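Local coordinates for Afp2 (Serratia entomophila, PDB 6RBN), which probably forms part of the contractile sheath around the inner tube of the anti-feeding prophage, a phage-tail-like injection particle, at residues Leu71-Trp74 with Phe75-Gly79; Arg50-Ala53 with Glu54-Glu58; Phe272-Ser276 with Gln277-Gln281. All coordinates share one frame; numbering follows the deposited sequence.

Contacts 2, 1 and 3 follow one another in that order along the chain. Contact 2 takes in helix 52-58 and the two residues before it, and contact 1 lies where the next helix, 66-75, gives way to the loop before strand 82-86. Their centres are 11 Å apart, and they touch: Trp52 and Phe55 of contact 2 pack on Leu71, Ser72 and Phe75 of contact 1. No other protein chain touches either one. Contact 3 stands apart, its centre about 44 Å from that of contact 1. It opens helix 277-295 in the sheath C-terminal domain and reaches chains of Afp3 and Afp1. Contacts 1 and 2 thus join successive helices; contact 3 lies at subunit interfaces.

Contact 1. Residues Leu71-Trp74 with Phe75-Gly79; sequences LSLW and FMHGG
Trp74 and Phe75 are adjacent in the chain, and their rings meet edge-to-face. The edge of the indole points at the face of the Phe75 ring. The centroid of the five-membered ring of Trp74 is 4.8 Å from that of Phe75, and the planes lie at 79°. Trp74 CD1 stands over the centre of the Phe75 ring and lies 3.8 Å from Phe75 CD1. Phe75 keeps CG beside its own backbone N (chi1 -71°), which sets the ring alongside Leu71, one turn earlier. The two side chains point the same way, with Leu71 CD2 4.0 Å from Phe75 CE2. The backbone bond from Phe75 N to Leu71 O, 3.0 Å long, ties this turn together.

Here helix 66-75 gives way to the loop that leads to strand 82-86 of the mixed sheet. The imidazole of His77 folds back on the departing helix. Its ND1 donates to Leu73 O at 2.8 Å, with that oxygen close to the ring plane, and its CE1 touches Leu73 CD2 at 3.5 Å. A weak backbone bond links His77 N to Trp74 O. Met76 CG lies between its backbone N and carbonyl carbon (chi1 67°), which carries SD to 4.0 Å from Leu73 CD2.

Further along, Gly79 comes close to the indole, its CA 3.4 Å from Trp74 NE1. Gly78 and Gly79 both have positive phi.

Around these groups, His77 NE2 accepts from Asn200 N, which together with ND1 as donor suggests a neutral imidazole. Ala179 of helix 173-187 packs on Leu73 and His77. Phe32 meets Trp74 edge-to-face, and Cys82 of the following strand touches Leu71 and Phe75.

Contact 2. Residues Arg50-Ala53 with Glu54-Glu58; sequences RNWA and EFTVE
The carbonyl oxygen of Trp52 has several donors around it. Thr56 N makes the sound helical bond, 3.2 Å from Trp52 O. Phe55 N adds a weak one. Thr56 OG1 faces both Trp52 O and Ala53 O, near enough for a weak bond to either. With OG1 on that side, the methyl CG2 is left over one face of the indole. It sits 3.8 Å from the centroid of the five-membered ring in a CH-pi contact. Phe55 swings its ring to the six-membered end of Trp52, where CD2 is 3.5 Å from Trp52 CZ3 and the planes lie at 44°. The indole NE1 bonds to Ser18 OG, and helix 66-75 packs against both aromatic residues.

The other side of the turn is polar. Asn51 OD1 accepts from Glu54 N at 3.1 Å, the donor standing above the amide plane. Glu54 extends its chain back toward Arg50, and OE1 accepts from Arg50 N at 3.0 Å. OE2 makes a long salt bridge to Arg50 NH1, the carboxylate and guanidinium planes being nearly perpendicular. A carboxylate at this helix end is probably favourable to the helix dipole.

Asn51 is thus the N-cap of helix 52-58. Glu54 accepts from the N-H of Arg50, one residue before the cap, and not from that of Asn51, so this is an Asn-capped helix start, not a strict capping box.

Contact 3. Residues Phe272-Ser276 with Gln277-Gln281; sequences FEPNS and QPTWQ
The indole of Trp280 meets two oxygens from the preceding turn in different ways. Asn275 OD1 lies at its edge, in the ring plane, and accepts from NE1 at 2.8 Å. Ser276 O sits over one face, 3.2 Å from Trp280 CD1. The same carbonyl accepts from Trp280 N at 3.1 Å and, more weakly, from Thr279 N. The Asn275 amide stands steeply to the indole (77°), and its ND2 donates to Lys328 O. Both ends of that amide are therefore held.

Thr279 reaches back to Pro274. With OG1 anti to the carbonyl carbon (chi1 -55°), the hydroxyl donates to Pro274 O at 2.7 Å. Its methyl CG2 then rests on Glu273 CB, 3.8 Å away. The carboxylate of Glu273 forms a salt bridge with Arg282.

Residues 273-274 pair antiparallel with a strand of a neighbouring Afp3 chain, and Gln281 O is bonded to Gln147 of an Afp1 chain. An inverse gamma turn centred on Asn275 leads from the short strand 273-274 to Ser276, the N-cap residue of helix 277-295, whose side chain makes no capping bond. The result is a strand-turn-helix junction in the phage tail sheath C-terminal domain.

Contact 1. Residues Leu71-Trp74 with Phe75-Gly79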
ATOM      1  N   LEU C  71      81.391 -43.723 -36.106  1.00 80.63           N
ATOM      2  CA  LEU C  71      81.067 -42.381 -35.649  1.00 80.63           C
ATOM      3  C   LEU C  71      81.447 -41.312 -36.658  1.00 80.63           C
ATOM      4  O   LEU C  71      80.739 -40.311 -36.775  1.00 80.63           O
ATOM      5  CB  LEU C  71      81.752 -42.120 -34.316  1.00 80.63           C
ATOM      6  CG  LEU C  71      81.045 -42.895 -33.217  1.00 80.63           C
ATOM      7  CD1 LEU C  71      81.858 -42.916 -31.984  1.00 80.63           C
ATOM      8  CD2 LEU C  71      79.771 -42.179 -32.948  1.00 80.63           C
ATOM      9  N   SER C  72      82.548 -41.499 -37.387  1.00 81.61           N
ATOM     10  CA  SER C  72      82.913 -40.541 -38.423  1.00 81.61           C
ATOM     11  C   SER C  72      81.912 -40.550 -39.569  1.00 81.61           C
ATOM     12  O   SER C  72      81.694 -39.517 -40.204  1.00 81.61           O
ATOM     13  CB  SER C  72      84.316 -40.838 -38.944  1.00 81.61           C
ATOM     14  OG  SER C  72      84.348 -42.082 -39.613  1.00 81.61           O
ATOM     15  N   LEU C  73      81.289 -41.697 -39.832  1.00 78.05           N
ATOM     16  CA  LEU C  73      80.216 -41.786 -40.809  1.00 78.05           C
ATOM     17  C   LEU C  73      78.888 -41.327 -40.223  1.00 78.05           C
ATOM     18  O   LEU C  73      77.988 -40.947 -40.978  1.00 78.05           O
ATOM     19  CB  LEU C  73      80.142 -43.230 -41.322  1.00 78.05           C
ATOM     20  CG  LEU C  73      79.472 -43.692 -42.619  1.00 78.05           C
ATOM     21  CD1 LEU C  73      77.987 -43.891 -42.486  1.00 78.05           C
ATOM     22  CD2 LEU C  73      79.784 -42.714 -43.735  1.00 78.05           C
ATOM     23  N   TRP C  74      78.761 -41.331 -38.895  1.00 75.90           N
ATOM     24  CA  TRP C  74      77.568 -40.805 -38.237  1.00 75.90           C
ATOM     25  C   TRP C  74      77.508 -39.288 -38.315  1.00 75.90           C
ATOM     26  O   TRP C  74      76.492 -38.718 -38.728  1.00 75.90           O
ATOM     27  CB  TRP C  74      77.533 -41.251 -36.774  1.00 75.90           C
ATOM     28  CG  TRP C  74      76.440 -40.605 -35.979  1.00 75.90           C
ATOM     29  CD1 TRP C  74      76.568 -39.570 -35.103  1.00 75.90           C
ATOM     30  CD2 TRP C  74      75.053 -40.948 -35.989  1.00 75.90           C
ATOM     31  NE1 TRP C  74      75.349 -39.244 -34.570  1.00 75.90           N
ATOM     32  CE2 TRP C  74      74.402 -40.077 -35.097  1.00 75.90           C
ATOM     33  CE3 TRP C  74      74.299 -41.907 -36.666  1.00 75.90           C
ATOM     34  CZ2 TRP C  74      73.035 -40.134 -34.869  1.00 75.90           C
ATOM     35  CZ3 TRP C  74      72.951 -41.969 -36.427  1.00 75.90           C
ATOM     36  CH2 TRP C  74      72.328 -41.088 -35.542  1.00 75.90           C
ATOM     37  N   PHE C  75      78.581 -38.612 -37.902  1.00 79.12           N
ATOM     38  CA  PHE C  75      78.535 -37.165 -37.759  1.00 79.12           C
ATOM     39  C   PHE C  75      78.610 -36.421 -39.081  1.00 79.12           C
ATOM     40  O   PHE C  75      78.286 -35.231 -39.120  1.00 79.12           O
ATOM     41  CB  PHE C  75      79.658 -36.672 -36.847  1.00 79.12           C
ATOM     42  CG  PHE C  75      79.463 -37.017 -35.404  1.00 79.12           C
ATOM     43  CD1 PHE C  75      78.496 -36.371 -34.656  1.00 79.12           C
ATOM     44  CD2 PHE C  75      80.276 -37.941 -34.780  1.00 79.12           C
ATOM     45  CE1 PHE C  75      78.317 -36.677 -33.329  1.00 79.12           C
ATOM     46  CE2 PHE C  75      80.103 -38.246 -33.452  1.00 79.12           C
ATOM     47  CZ  PHE C  75      79.127 -37.609 -32.725  1.00 79.12           C
ATOM     48  N   MET C  76      79.020 -37.075 -40.162  1.00 81.83           N
ATOM     49  CA  MET C  76      79.087 -36.405 -41.451  1.00 81.83           C
ATOM     50  C   MET C  76      77.765 -36.436 -42.203  1.00 81.83           C
ATOM     51  O   MET C  76      77.714 -35.991 -43.351  1.00 81.83           O
ATOM     52  CB  MET C  76      80.193 -37.013 -42.315  1.00 81.83           C
ATOM     53  CG  MET C  76      79.957 -38.429 -42.755  1.00 81.83           C
ATOM     54  SD  MET C  76      81.318 -39.046 -43.760  1.00 81.83           S
ATOM     55  CE  MET C  76      81.067 -38.112 -45.266  1.00 81.83           C
ATOM     56  N   HIS C  77      76.701 -36.945 -41.589  1.00 78.65           N
ATOM     57  CA  HIS C  77      75.359 -36.918 -42.151  1.00 78.65           C
ATOM     58  C   HIS C  77      74.397 -36.251 -41.183  1.00 78.65           C
ATOM     59  O   HIS C  77      73.276 -36.714 -40.972  1.00 78.65           O
ATOM     60  CB  HIS C  77      74.887 -38.325 -42.495  1.00 78.65           C
ATOM     61  CG  HIS C  77      75.719 -38.986 -43.542  1.00 78.65           C
ATOM     62  ND1 HIS C  77      76.827 -39.745 -43.236  1.00 78.65           N
ATOM     63  CD2 HIS C  77      75.627 -38.979 -44.890  1.00 78.65           C
ATOM     64  CE1 HIS C  77      77.375 -40.185 -44.354  1.00 78.65           C
ATOM     65  NE2 HIS C  77      76.667 -39.733 -45.370  1.00 78.65           N
ATOM     66  N   GLY C  78      74.821 -35.154 -40.599  1.00 79.46           N
ATOM     67  CA  GLY C  78      74.108 -34.581 -39.460  1.00 79.46           C
ATOM     68  C   GLY C  78      74.506 -35.276 -38.158  1.00 79.46           C
ATOM     69  O   GLY C  78      75.648 -35.185 -37.740  1.00 79.46           O
ATOM     70  N   GLY C  79      73.556 -35.968 -37.546  1.00 76.99           N
ATOM     71  CA  GLY C  79      73.853 -36.748 -36.367  1.00 76.99           C
ATOM     72  C   GLY C  79      73.892 -35.915 -35.107  1.00 76.99           C
ATOM     73  O   GLY C  79      74.588 -34.900 -35.046  1.00 76.99           O
TER

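Contact 2. Residues Arg50-Ala53 with Glu54-Glu58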
ATOM      1  N   ARG C  50      78.248 -35.130 -28.269  1.00 86.60           N
ATOM      2  CA  ARG C  50      77.153 -34.337 -28.815  1.00 86.60           C
ATOM      3  C   ARG C  50      77.368 -33.923 -30.262  1.00 86.60           C
ATOM      4  O   ARG C  50      76.390 -33.776 -31.003  1.00 86.60           O
ATOM      5  CB  ARG C  50      76.929 -33.084 -27.968  1.00 86.60           C
ATOM      6  CG  ARG C  50      76.392 -33.372 -26.582  1.00 86.60           C
ATOM      7  CD  ARG C  50      76.194 -32.099 -25.788  1.00 86.60           C
ATOM      8  NE  ARG C  50      75.676 -32.380 -24.454  1.00 86.60           N
ATOM      9  CZ  ARG C  50      76.445 -32.603 -23.392  1.00 86.60           C
ATOM     10  NH1 ARG C  50      77.766 -32.579 -23.510  1.00 86.60           N
ATOM     11  NH2 ARG C  50      75.891 -32.852 -22.214  1.00 86.60           N
ATOM     12  N   ASN C  51      78.611 -33.717 -30.686  1.00 84.94           N
ATOM     13  CA  ASN C  51      78.893 -33.344 -32.062  1.00 84.94           C
ATOM     14  C   ASN C  51      80.276 -33.853 -32.449  1.00 84.94           C
ATOM     15  O   ASN C  51      80.933 -34.568 -31.686  1.00 84.94           O
ATOM     16  CB  ASN C  51      78.739 -31.829 -32.265  1.00 84.94           C
ATOM     17  CG  ASN C  51      79.559 -31.002 -31.293  1.00 84.94           C
ATOM     18  OD1 ASN C  51      80.344 -31.520 -30.507  1.00 84.94           O
ATOM     19  ND2 ASN C  51      79.365 -29.694 -31.343  1.00 84.94           N
ATOM     20  N   TRP C  52      80.707 -33.483 -33.655  1.00 84.78           N
ATOM     21  CA  TRP C  52      82.005 -33.921 -34.155  1.00 84.78           C
ATOM     22  C   TRP C  52      83.153 -33.224 -33.437  1.00 84.78           C
ATOM     23  O   TRP C  52      84.251 -33.784 -33.343  1.00 84.78           O
ATOM     24  CB  TRP C  52      82.080 -33.677 -35.663  1.00 84.78           C
ATOM     25  CG  TRP C  52      83.389 -34.030 -36.294  1.00 84.78           C
ATOM     26  CD1 TRP C  52      84.330 -33.165 -36.760  1.00 84.78           C
ATOM     27  CD2 TRP C  52      83.914 -35.344 -36.506  1.00 84.78           C
ATOM     28  NE1 TRP C  52      85.401 -33.853 -37.264  1.00 84.78           N
ATOM     29  CE2 TRP C  52      85.169 -35.195 -37.121  1.00 84.78           C
ATOM     30  CE3 TRP C  52      83.441 -36.631 -36.245  1.00 84.78           C
ATOM     31  CZ2 TRP C  52      85.961 -36.282 -37.472  1.00 84.78           C
ATOM     32  CZ3 TRP C  52      84.227 -37.708 -36.597  1.00 84.78           C
ATOM     33  CH2 TRP C  52      85.472 -37.527 -37.201  1.00 84.78           C
ATOM     34  N   ALA C  53      82.919 -32.018 -32.920  1.00 85.75           N
ATOM     35  CA  ALA C  53      83.972 -31.292 -32.222  1.00 85.75           C
ATOM     36  C   ALA C  53      84.308 -31.945 -30.886  1.00 85.75           C
ATOM     37  O   ALA C  53      85.480 -32.007 -30.503  1.00 85.75           O
ATOM     38  CB  ALA C  53      83.561 -29.836 -32.022  1.00 85.75           C
ATOM     39  N   GLU C  54      83.298 -32.443 -30.169  1.00 86.88           N
ATOM     40  CA  GLU C  54      83.559 -33.126 -28.906  1.00 86.88           C
ATOM     41  C   GLU C  54      84.167 -34.503 -29.121  1.00 86.88           C
ATOM     42  O   GLU C  54      84.841 -35.025 -28.228  1.00 86.88           O
ATOM     43  CB  GLU C  54      82.278 -33.253 -28.090  1.00 86.88           C
ATOM     44  CG  GLU C  54      81.746 -31.949 -27.554  1.00 86.88           C
ATOM     45  CD  GLU C  54      80.483 -32.138 -26.744  1.00 86.88           C
ATOM     46  OE1 GLU C  54      79.985 -33.281 -26.680  1.00 86.88           O
ATOM     47  OE2 GLU C  54      79.986 -31.145 -26.171  1.00 86.88           O
ATOM     48  N   PHE C  55      83.931 -35.110 -30.281  1.00 86.14           N
ATOM     49  CA  PHE C  55      84.463 -36.443 -30.527  1.00 86.14           C
ATOM     50  C   PHE C  55      85.949 -36.404 -30.856  1.00 86.14           C
ATOM     51  O   PHE C  55      86.695 -37.308 -30.467  1.00 86.14           O
ATOM     52  CB  PHE C  55      83.672 -37.118 -31.645  1.00 86.14           C
ATOM     53  CG  PHE C  55      84.200 -38.461 -32.029  1.00 86.14           C
ATOM     54  CD1 PHE C  55      84.132 -39.521 -31.151  1.00 86.14           C
ATOM     55  CD2 PHE C  55      84.737 -38.671 -33.284  1.00 86.14           C
ATOM     56  CE1 PHE C  55      84.621 -40.757 -31.505  1.00 86.14           C
ATOM     57  CE2 PHE C  55      85.215 -39.910 -33.648  1.00 86.14           C
ATOM     58  CZ  PHE C  55      85.156 -40.954 -32.756  1.00 86.14           C
ATOM     59  N   THR C  56      86.403 -35.362 -31.549  1.00 88.80           N
ATOM     60  CA  THR C  56      87.815 -35.239 -31.884  1.00 88.80           C
ATOM     61  C   THR C  56      88.656 -34.696 -30.738  1.00 88.80           C
ATOM     62  O   THR C  56      89.880 -34.629 -30.874  1.00 88.80           O
ATOM     63  CB  THR C  56      87.995 -34.348 -33.109  1.00 88.80           C
ATOM     64  OG1 THR C  56      87.461 -33.046 -32.838  1.00 88.80           O
ATOM     65  CG2 THR C  56      87.287 -34.944 -34.301  1.00 88.80           C
ATOM     66  N   VAL C  57      88.041 -34.286 -29.629  1.00 90.16           N
ATOM     67  CA  VAL C  57      88.826 -33.964 -28.442  1.00 90.16           C
ATOM     68  C   VAL C  57      89.284 -35.242 -27.755  1.00 90.16           C
ATOM     69  O   VAL C  57      90.450 -35.373 -27.365  1.00 90.16           O
ATOM     70  CB  VAL C  57      88.014 -33.056 -27.499  1.00 90.16           C
ATOM     71  CG1 VAL C  57      88.735 -32.858 -26.180  1.00 90.16           C
ATOM     72  CG2 VAL C  57      87.778 -31.712 -28.150  1.00 90.16           C
ATOM     73  N   GLU C  58      88.390 -36.222 -27.633  1.00 94.30           N
ATOM     74  CA  GLU C  58      88.732 -37.472 -26.971  1.00 94.30           C
ATOM     75  C   GLU C  58      89.464 -38.442 -27.886  1.00 94.30           C
ATOM     76  O   GLU C  58      90.135 -39.352 -27.390  1.00 94.30           O
ATOM     77  CB  GLU C  58      87.469 -38.136 -26.423  1.00 94.30           C
ATOM     78  CG  GLU C  58      86.771 -37.331 -25.341  1.00 94.30           C
ATOM     79  CD  GLU C  58      87.584 -37.222 -24.065  1.00 94.30           C
ATOM     80  OE1 GLU C  58      88.313 -38.182 -23.734  1.00 94.30           O
ATOM     81  OE2 GLU C  58      87.497 -36.172 -23.394  1.00 94.30           O
TER

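Contact 3. Residues Phe272-Ser276 with Gln277-Gln281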
ATOM      1  N   PHE C 272      50.448 -39.718 -10.880  1.00 63.54           N
ATOM      2  CA  PHE C 272      50.124 -39.310  -9.510  1.00 63.54           C
ATOM      3  C   PHE C 272      48.992 -38.294  -9.466  1.00 63.54           C
ATOM      4  O   PHE C 272      48.790 -37.643  -8.437  1.00 63.54           O
ATOM      5  CB  PHE C 272      51.340 -38.784  -8.738  1.00 63.54           C
ATOM      6  CG  PHE C 272      52.451 -39.779  -8.621  1.00 63.54           C
ATOM      7  CD1 PHE C 272      52.382 -40.814  -7.707  1.00 63.54           C
ATOM      8  CD2 PHE C 272      53.569 -39.678  -9.429  1.00 63.54           C
ATOM      9  CE1 PHE C 272      53.407 -41.730  -7.607  1.00 63.54           C
ATOM     10  CE2 PHE C 272      54.596 -40.590  -9.332  1.00 63.54           C
ATOM     11  CZ  PHE C 272      54.515 -41.613  -8.421  1.00 63.54           C
ATOM     12  N   GLU C 273      48.251 -38.143 -10.557  1.00 68.48           N
ATOM     13  CA  GLU C 273      46.971 -37.473 -10.532  1.00 68.48           C
ATOM     14  C   GLU C 273      45.949 -38.409  -9.890  1.00 68.48           C
ATOM     15  O   GLU C 273      46.179 -39.619  -9.826  1.00 68.48           O
ATOM     16  CB  GLU C 273      46.562 -37.099 -11.957  1.00 68.48           C
ATOM     17  CG  GLU C 273      47.496 -36.111 -12.625  1.00 68.48           C
ATOM     18  CD  GLU C 273      47.480 -34.743 -11.982  1.00 68.48           C
ATOM     19  OE1 GLU C 273      46.411 -34.322 -11.491  1.00 68.48           O
ATOM     20  OE2 GLU C 273      48.539 -34.087 -11.970  1.00 68.48           O
ATOM     21  N   PRO C 274      44.835 -37.884  -9.367  1.00 68.18           N
ATOM     22  CA  PRO C 274      43.809 -38.770  -8.800  1.00 68.18           C
ATOM     23  C   PRO C 274      43.175 -39.660  -9.859  1.00 68.18           C
ATOM     24  O   PRO C 274      42.781 -39.195 -10.929  1.00 68.18           O
ATOM     25  CB  PRO C 274      42.790 -37.796  -8.199  1.00 68.18           C
ATOM     26  CG  PRO C 274      43.033 -36.513  -8.886  1.00 68.18           C
ATOM     27  CD  PRO C 274      44.500 -36.469  -9.123  1.00 68.18           C
ATOM     28  N   ASN C 275      43.089 -40.954  -9.550  1.00 70.07           N
ATOM     29  CA  ASN C 275      42.590 -41.961 -10.486  1.00 70.07           C
ATOM     30  C   ASN C 275      41.075 -41.841 -10.553  1.00 70.07           C
ATOM     31  O   ASN C 275      40.323 -42.613  -9.954  1.00 70.07           O
ATOM     32  CB  ASN C 275      43.016 -43.356 -10.052  1.00 70.07           C
ATOM     33  CG  ASN C 275      42.877 -44.381 -11.155  1.00 70.07           C
ATOM     34  OD1 ASN C 275      42.452 -44.068 -12.264  1.00 70.07           O
ATOM     35  ND2 ASN C 275      43.242 -45.616 -10.856  1.00 70.07           N
ATOM     36  N   SER C 276      40.617 -40.850 -11.310  1.00 66.16           N
ATOM     37  CA  SER C 276      39.201 -40.552 -11.405  1.00 66.16           C
ATOM     38  C   SER C 276      38.846 -40.283 -12.855  1.00 66.16           C
ATOM     39  O   SER C 276      39.711 -40.101 -13.712  1.00 66.16           O
ATOM     40  CB  SER C 276      38.821 -39.361 -10.523  1.00 66.16           C
ATOM     41  OG  SER C 276      39.445 -38.176 -10.981  1.00 66.16           O
ATOM     42  N   GLN C 277      37.554 -40.258 -13.111  1.00 62.44           N
ATOM     43  CA  GLN C 277      36.966 -40.023 -14.424  1.00 62.44           C
ATOM     44  C   GLN C 277      37.294 -38.660 -15.052  1.00 62.44           C
ATOM     45  O   GLN C 277      37.358 -38.597 -16.284  1.00 62.44           O
ATOM     46  CB  GLN C 277      35.452 -40.242 -14.311  1.00 62.44           C
ATOM     47  CG  GLN C 277      34.703 -40.533 -15.603  1.00 62.44           C
ATOM     48  CD  GLN C 277      34.281 -39.300 -16.352  1.00 62.44           C
ATOM     49  OE1 GLN C 277      34.509 -39.178 -17.547  1.00 62.44           O
ATOM     50  NE2 GLN C 277      33.650 -38.378 -15.653  1.00 62.44           N
ATOM     51  N   PRO C 278      37.498 -37.554 -14.309  1.00 61.17           N
ATOM     52  CA  PRO C 278      38.062 -36.367 -14.977  1.00 61.17           C
ATOM     53  C   PRO C 278      39.492 -36.535 -15.447  1.00 61.17           C
ATOM     54  O   PRO C 278      39.886 -35.879 -16.419  1.00 61.17           O
ATOM     55  CB  PRO C 278      37.957 -35.276 -13.907  1.00 61.17           C
ATOM     56  CG  PRO C 278      36.848 -35.676 -13.098  1.00 61.17           C
ATOM     57  CD  PRO C 278      36.903 -37.153 -13.017  1.00 61.17           C
ATOM     58  N   THR C 279      40.288 -37.375 -14.791  1.00 63.47           N
ATOM     59  CA  THR C 279      41.654 -37.593 -15.242  1.00 63.47           C
ATOM     60  C   THR C 279      41.692 -38.464 -16.489  1.00 63.47           C
ATOM     61  O   THR C 279      42.515 -38.231 -17.379  1.00 63.47           O
ATOM     62  CB  THR C 279      42.477 -38.214 -14.112  1.00 63.47           C
ATOM     63  OG1 THR C 279      42.380 -37.381 -12.951  1.00 63.47           O
ATOM     64  CG2 THR C 279      43.943 -38.322 -14.486  1.00 63.47           C
ATOM     65  N   TRP C 280      40.777 -39.431 -16.589  1.00 65.27           N
ATOM     66  CA  TRP C 280      40.725 -40.321 -17.744  1.00 65.27           C
ATOM     67  C   TRP C 280      40.313 -39.568 -18.996  1.00 65.27           C
ATOM     68  O   TRP C 280      40.750 -39.909 -20.098  1.00 65.27           O
ATOM     69  CB  TRP C 280      39.732 -41.452 -17.491  1.00 65.27           C
ATOM     70  CG  TRP C 280      39.994 -42.253 -16.262  1.00 65.27           C
ATOM     71  CD1 TRP C 280      41.157 -42.332 -15.555  1.00 65.27           C
ATOM     72  CD2 TRP C 280      39.034 -43.014 -15.533  1.00 65.27           C
ATOM     73  NE1 TRP C 280      40.989 -43.128 -14.455  1.00 65.27           N
ATOM     74  CE2 TRP C 280      39.689 -43.551 -14.414  1.00 65.27           C
ATOM     75  CE3 TRP C 280      37.682 -43.304 -15.727  1.00 65.27           C
ATOM     76  CZ2 TRP C 280      39.044 -44.365 -13.499  1.00 65.27           C
ATOM     77  CZ3 TRP C 280      37.045 -44.108 -14.816  1.00 65.27           C
ATOM     78  CH2 TRP C 280      37.724 -44.633 -13.718  1.00 65.27           C
ATOM     79  N   GLN C 281      39.464 -38.551 -18.843  1.00 62.34           N
ATOM     80  CA  GLN C 281      39.126 -37.679 -19.958  1.00 62.34           C
ATOM     81  C   GLN C 281      40.303 -36.811 -20.359  1.00 62.34           C
ATOM     82  O   GLN C 281      40.447 -36.469 -21.536  1.00 62.34           O
ATOM     83  CB  GLN C 281      37.936 -36.799 -19.595  1.00 62.34           C
ATOM     84  CG  GLN C 281      36.661 -37.558 -19.385  1.00 62.34           C
ATOM     85  CD  GLN C 281      36.231 -38.297 -20.621  1.00 62.34           C
ATOM     86  OE1 GLN C 281      36.237 -39.524 -20.659  1.00 62.34           O
ATOM     87  NE2 GLN C 281      35.876 -37.553 -21.655  1.00 62.34           N
TER